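Local coordinates for 190aa long hypothetical protein (Pyrococcus horikoshii, PDB 2DDZ) that is of unknown function but assembles as a hexamer and belongs to the DUF366 family, which is probably a distant relative of class II tRNA synthetase domains, at residues 7-11 and 12-16; 30-33 and 34-38. One frame throughout, in Å; residues are numbered along the deposited sequence.

From the N terminus, the chain leaves strand 5-8 and turns through interaction 1 (7-11 with 12-16), a local contact in the loop that leads toward helix 25-30. After that helix comes interaction 2 (30-33 with 34-38), where the chain swings round to enter strand 36-45. The two follow in series, neither nested nor crossed, and together they sit at the two ends of a beta-alpha-beta crossover whose strands are parallel neighbours in the sheet. They also meet in space: Leu7 N lies 3.0 Å from Leu37 O, a probable hydrogen bond between the strands, while Ile9 CD1 packs 3.4 Å from Phe30 CZ, joining the first loop to the helix end.

Interaction 1. Residues 7-11 and 12-16; sequences LIIKE and RRIDY
Ile9, Arg12 and Ile14 meet by apolar packing where the chain turns after strand 5-8. The methyl CG2 of Ile9 lies 3.9 Å from CG of Arg12, so the isoleucine touches the aliphatic stem of the arginine, the two side chains slanting across each other. The other branch of Ile9 runs on to Ile14: its CD1 comes within 4.2 Å of Ile14 CG1, the side chains set at about a right angle. The torsion of Ile9 (chi1 -60°) divides this work, placing CG2 anti to the backbone N, where it faces Arg12, while CG1 carries CD1 to Ile14.

Within 7-16 the neighbours of the Arg12 guanidinium are apolar. Ile14 CG1 stands 4.1 Å above its plane, displaced toward the rim, and Ile9 CG2 reaches NE of Arg12 obliquely at 4.1 Å. Arg12 is extended from CG to NE, which carries the charged group past Ile9 and over Ile14.

Among the charged groups, Glu11 and Arg12 run side by side in the same direction, Glu11 CG being 3.6 Å from Arg12 CG. The carboxylate and guanidinium planes are turned 39° apart and Glu11 OE2 stays 4.7 Å from Arg12 NE; the ends are near enough for some mutual attraction, probably, but form no salt bridge. Lys10 points elsewhere, to a salt bridge with Glu166 of helix 161-184.

The turn interrupts a path beside strand 36-45, which is regained beyond it: Ile9 bonds by backbone to Val39, Ile14 to Arg41, and both isoleucine side chains rest on Phe40. Arg12 and Ile14 also line the pocket that holds a guanidine molecule with Asn29 and Phe30, so this loop lines one side of the guanidine-binding pocket, to which the end of helix 25-30 also contributes.

Interaction 2. Residues 30-33 and 34-38; sequences FGIL and GDSLV
This is a local, water-bridged turn contact with a small apolar patch, placed where the chain leaves helix 25-30 and doubles back into strand 36-45. Phe30 closes the patch from the helix side: its ring atom CE2 approaches Val38 CG1 to 3.8 Å, the two side chains crossing at a slant. Val38 offers this methyl because CG1 is anti to the backbone N (chi1 180°). Ile32 reaches across the turn with both branches, CG2 meeting Ser36 CB at 3.7 Å and CD1 lying looser, 4.4 Å from Val38 CG2.

Two glycines make the change of direction. Gly31 is the first residue to leave the helix, with positive phi, and Gly34 turns the chain again with phi 78°. Leu33 sets its CB bond away from 34-38, and its side chain packs on Leu184 of a neighbouring subunit. Asp35 points away as well, its carboxylate oxygens hydrogen-bonded to Phe76 N and Trp77 NE1.

The polar links across the turn pass through water. One water donates to Ile32 O and, at 2.6 Å, to Gly34 O, and accepts from Ser36 OG at 2.9 Å; OG sits between the backbone N and the carbonyl carbon (chi1 71°), which brings it to this water. A second water donates to Leu33 O and Asp35 O.

No direct hydrogen bond joins 30-33 to 34-38. The two waters donate to four backbone carbonyls of the turn, while strand 5-8 also bonds to the backbone of Asp35 through Glu5, and the hydroxyl of Ser36 donates the third hydrogen bond of the first water. Water thus serves as part of the turn, while the packing of Phe30 on Val38 ties one wall of the guanidine pocket to the sheet.

Interaction 1. Residues 7-11 and 12-16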
loop_
_atom_site.group_PDB
_atom_site.type_symbol
_atom_site.label_atom_id
_atom_site.label_comp_id
_atom_site.label_asym_id
_atom_site.label_seq_id
_atom_site.Cartn_x
_atom_site.Cartn_y
_atom_site.Cartn_z
ATOM N N LEU E 7 20.330 20.473 -2.858
ATOM C CA LEU E 7 20.641 21.813 -2.385
ATOM C C LEU E 7 21.692 21.770 -1.286
ATOM O O LEU E 7 21.454 21.213 -0.215
ATOM C CB LEU E 7 19.391 22.511 -1.841
ATOM C CG LEU E 7 19.654 23.889 -1.203
ATOM C CD1 LEU E 7 20.192 24.849 -2.274
ATOM C CD2 LEU E 7 18.368 24.456 -0.581
ATOM N N ILE E 8 22.857 22.354 -1.563
ATOM C CA ILE E 8 23.933 22.425 -0.582
ATOM C C ILE E 8 23.980 23.878 -0.119
ATOM O O ILE E 8 24.238 24.764 -0.923
ATOM C CB ILE E 8 25.308 22.089 -1.193
ATOM C CG1 ILE E 8 25.260 20.781 -1.981
ATOM C CG2 ILE E 8 26.339 21.945 -0.084
ATOM C CD1 ILE E 8 24.916 19.580 -1.143
ATOM N N ILE E 9 23.719 24.125 1.162
ATOM C CA ILE E 9 23.747 25.491 1.694
ATOM C C ILE E 9 25.187 25.838 2.108
ATOM O O ILE E 9 25.641 25.477 3.189
ATOM C CB ILE E 9 22.782 25.625 2.888
ATOM C CG1 ILE E 9 21.366 25.299 2.407
ATOM C CG2 ILE E 9 22.835 27.045 3.470
ATOM C CD1 ILE E 9 20.353 25.190 3.512
ATOM N N LYS E 10 25.870 26.553 1.216
ATOM C CA LYS E 10 27.252 26.959 1.395
ATOM C C LYS E 10 27.458 28.382 1.966
ATOM O O LYS E 10 28.445 28.645 2.651
ATOM C CB LYS E 10 27.958 26.854 0.044
ATOM C CG LYS E 10 27.637 25.564 -0.689
ATOM C CD LYS E 10 28.042 25.590 -2.144
ATOM C CE LYS E 10 27.938 24.183 -2.705
ATOM N NZ LYS E 10 28.289 24.112 -4.141
ATOM N N GLU E 11 26.532 29.291 1.677
ATOM C CA GLU E 11 26.590 30.680 2.143
ATOM C C GLU E 11 26.513 30.868 3.672
ATOM O O GLU E 11 27.114 31.792 4.228
ATOM C CB GLU E 11 25.454 31.489 1.491
ATOM C CG GLU E 11 24.062 30.873 1.708
ATOM C CD GLU E 11 23.712 29.774 0.699
ATOM O OE1 GLU E 11 24.631 29.124 0.158
ATOM O OE2 GLU E 11 22.505 29.552 0.453
ATOM N N ARG E 12 25.769 30.005 4.358
ATOM C CA ARG E 12 25.614 30.125 5.812
ATOM C C ARG E 12 25.551 28.780 6.525
ATOM O O ARG E 12 25.724 27.724 5.920
ATOM C CB ARG E 12 24.332 30.889 6.129
ATOM C CG ARG E 12 23.208 30.482 5.200
ATOM C CD ARG E 12 21.835 30.777 5.736
ATOM N NE ARG E 12 20.821 30.314 4.794
ATOM C CZ ARG E 12 19.559 30.072 5.121
ATOM N NH1 ARG E 12 19.156 30.248 6.375
ATOM N NH2 ARG E 12 18.702 29.657 4.197
ATOM N N ARG E 13 25.302 28.843 7.827
ATOM C CA ARG E 13 25.167 27.654 8.649
ATOM C C ARG E 13 23.730 27.576 9.113
ATOM O O ARG E 13 23.079 28.596 9.335
ATOM C CB ARG E 13 26.060 27.721 9.886
ATOM C CG ARG E 13 27.526 27.703 9.583
ATOM C CD ARG E 13 28.306 27.107 10.738
ATOM N NE ARG E 13 29.744 27.103 10.475
ATOM C CZ ARG E 13 30.312 26.648 9.362
ATOM N NH1 ARG E 13 31.628 26.693 9.227
ATOM N NH2 ARG E 13 29.570 26.152 8.384
ATOM N N ILE E 14 23.241 26.354 9.253
ATOM C CA ILE E 14 21.888 26.119 9.722
ATOM C C ILE E 14 22.020 25.069 10.805
ATOM O O ILE E 14 22.664 24.043 10.584
ATOM C CB ILE E 14 20.991 25.562 8.604
ATOM C CG1 ILE E 14 20.917 26.552 7.441
ATOM C CG2 ILE E 14 19.605 25.318 9.147
ATOM C CD1 ILE E 14 20.404 27.917 7.870
ATOM N N ASP E 15 21.435 25.321 11.976
ATOM C CA ASP E 15 21.523 24.362 13.076
ATOM C C ASP E 15 20.407 23.311 13.053
ATOM O O ASP E 15 19.251 23.603 12.742
ATOM C CB ASP E 15 21.524 25.087 14.430
ATOM C CG ASP E 15 22.658 26.110 14.554
ATOM O OD1 ASP E 15 23.804 25.791 14.169
ATOM O OD2 ASP E 15 22.400 27.232 15.044
ATOM N N TYR E 16 20.767 22.080 13.391
ATOM C CA TYR E 16 19.812 20.980 13.419
ATOM C C TYR E 16 19.312 20.734 14.842
ATOM O O TYR E 16 20.074 20.310 15.710
ATOM C CB TYR E 16 20.478 19.709 12.887
ATOM C CG TYR E 16 19.568 18.503 12.850
ATOM C CD1 TYR E 16 18.474 18.460 11.988
ATOM C CD2 TYR E 16 19.799 17.406 13.684
ATOM C CE1 TYR E 16 17.628 17.354 11.959
ATOM C CE2 TYR E 16 18.964 16.297 13.663
ATOM C CZ TYR E 16 17.880 16.279 12.800
ATOM O OH TYR E 16 17.037 15.201 12.775
#

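Interaction 2. Residues 30-33 and 34-38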
loop_
_atom_site.group_PDB
_atom_site.type_symbol
_atom_site.label_atom_id
_atom_site.label_comp_id
_atom_site.label_asym_id
_atom_site.label_seq_id
_atom_site.Cartn_x
_atom_site.Cartn_y
_atom_site.Cartn_z
ATOM N N PHE E 30 12.924 26.005 1.556
ATOM C CA PHE E 30 13.701 26.326 0.366
ATOM C C PHE E 30 12.919 26.270 -0.950
ATOM O O PHE E 30 13.465 26.538 -2.012
ATOM C CB PHE E 30 14.908 25.398 0.329
ATOM C CG PHE E 30 15.633 25.309 1.648
ATOM C CD1 PHE E 30 16.326 26.413 2.156
ATOM C CD2 PHE E 30 15.610 24.127 2.396
ATOM C CE1 PHE E 30 16.989 26.343 3.382
ATOM C CE2 PHE E 30 16.269 24.045 3.623
ATOM C CZ PHE E 30 16.961 25.158 4.119
ATOM N N GLY E 31 11.637 25.932 -0.880
ATOM C CA GLY E 31 10.831 25.888 -2.088
ATOM C C GLY E 31 11.159 24.763 -3.053
ATOM O O GLY E 31 10.745 24.790 -4.213
ATOM N N ILE E 32 11.898 23.772 -2.577
ATOM C CA ILE E 32 12.270 22.632 -3.402
ATOM C C ILE E 32 11.144 21.609 -3.345
ATOM O O ILE E 32 10.877 21.024 -2.296
ATOM C CB ILE E 32 13.569 21.994 -2.883
ATOM C CG1 ILE E 32 14.689 23.029 -2.918
ATOM C CG2 ILE E 32 13.941 20.790 -3.730
ATOM C CD1 ILE E 32 15.920 22.626 -2.118
ATOM N N LEU E 33 10.487 21.398 -4.478
ATOM C CA LEU E 33 9.369 20.462 -4.566
ATOM C C LEU E 33 9.788 19.022 -4.878
ATOM O O LEU E 33 10.725 18.792 -5.635
ATOM C CB LEU E 33 8.407 20.950 -5.642
ATOM C CG LEU E 33 7.070 20.238 -5.816
ATOM C CD1 LEU E 33 6.155 20.573 -4.660
ATOM C CD2 LEU E 33 6.443 20.681 -7.130
ATOM N N GLY E 34 9.098 18.058 -4.278
ATOM C CA GLY E 34 9.391 16.654 -4.538
ATOM C C GLY E 34 10.594 16.037 -3.851
ATOM O O GLY E 34 11.110 16.563 -2.865
ATOM N N ASP E 35 11.041 14.898 -4.371
ATOM C CA ASP E 35 12.185 14.213 -3.791
ATOM C C ASP E 35 13.363 15.165 -3.683
ATOM O O ASP E 35 13.695 15.858 -4.649
ATOM C CB ASP E 35 12.559 12.995 -4.643
ATOM C CG ASP E 35 11.498 11.903 -4.588
ATOM O OD1 ASP E 35 10.518 12.086 -3.831
ATOM O OD2 ASP E 35 11.642 10.872 -5.285
ATOM N N SER E 36 13.991 15.209 -2.505
ATOM C CA SER E 36 15.128 16.099 -2.318
ATOM C C SER E 36 16.131 15.744 -1.222
ATOM O O SER E 36 15.843 15.011 -0.269
ATOM C CB SER E 36 14.643 17.531 -2.076
ATOM O OG SER E 36 14.033 17.658 -0.805
ATOM N N LEU E 37 17.327 16.300 -1.386
ATOM C CA LEU E 37 18.412 16.134 -0.446
ATOM C C LEU E 37 18.936 17.548 -0.200
ATOM O O LEU E 37 19.274 18.263 -1.143
ATOM C CB LEU E 37 19.504 15.239 -1.039
ATOM C CG LEU E 37 20.814 15.152 -0.238
ATOM C CD1 LEU E 37 20.576 14.607 1.173
ATOM C CD2 LEU E 37 21.776 14.272 -0.995
ATOM N N VAL E 38 18.953 17.954 1.065
ATOM C CA VAL E 38 19.436 19.270 1.464
ATOM C C VAL E 38 20.627 19.053 2.388
ATOM O O VAL E 38 20.515 18.394 3.416
ATOM C CB VAL E 38 18.360 20.062 2.232
ATOM C CG1 VAL E 38 18.910 21.435 2.632
ATOM C CG2 VAL E 38 17.113 20.216 1.373
HETATM O O HOH W 1 11.339 18.527 -1.232
HETATM O O HOH W 2 12.198 16.731 -7.016
#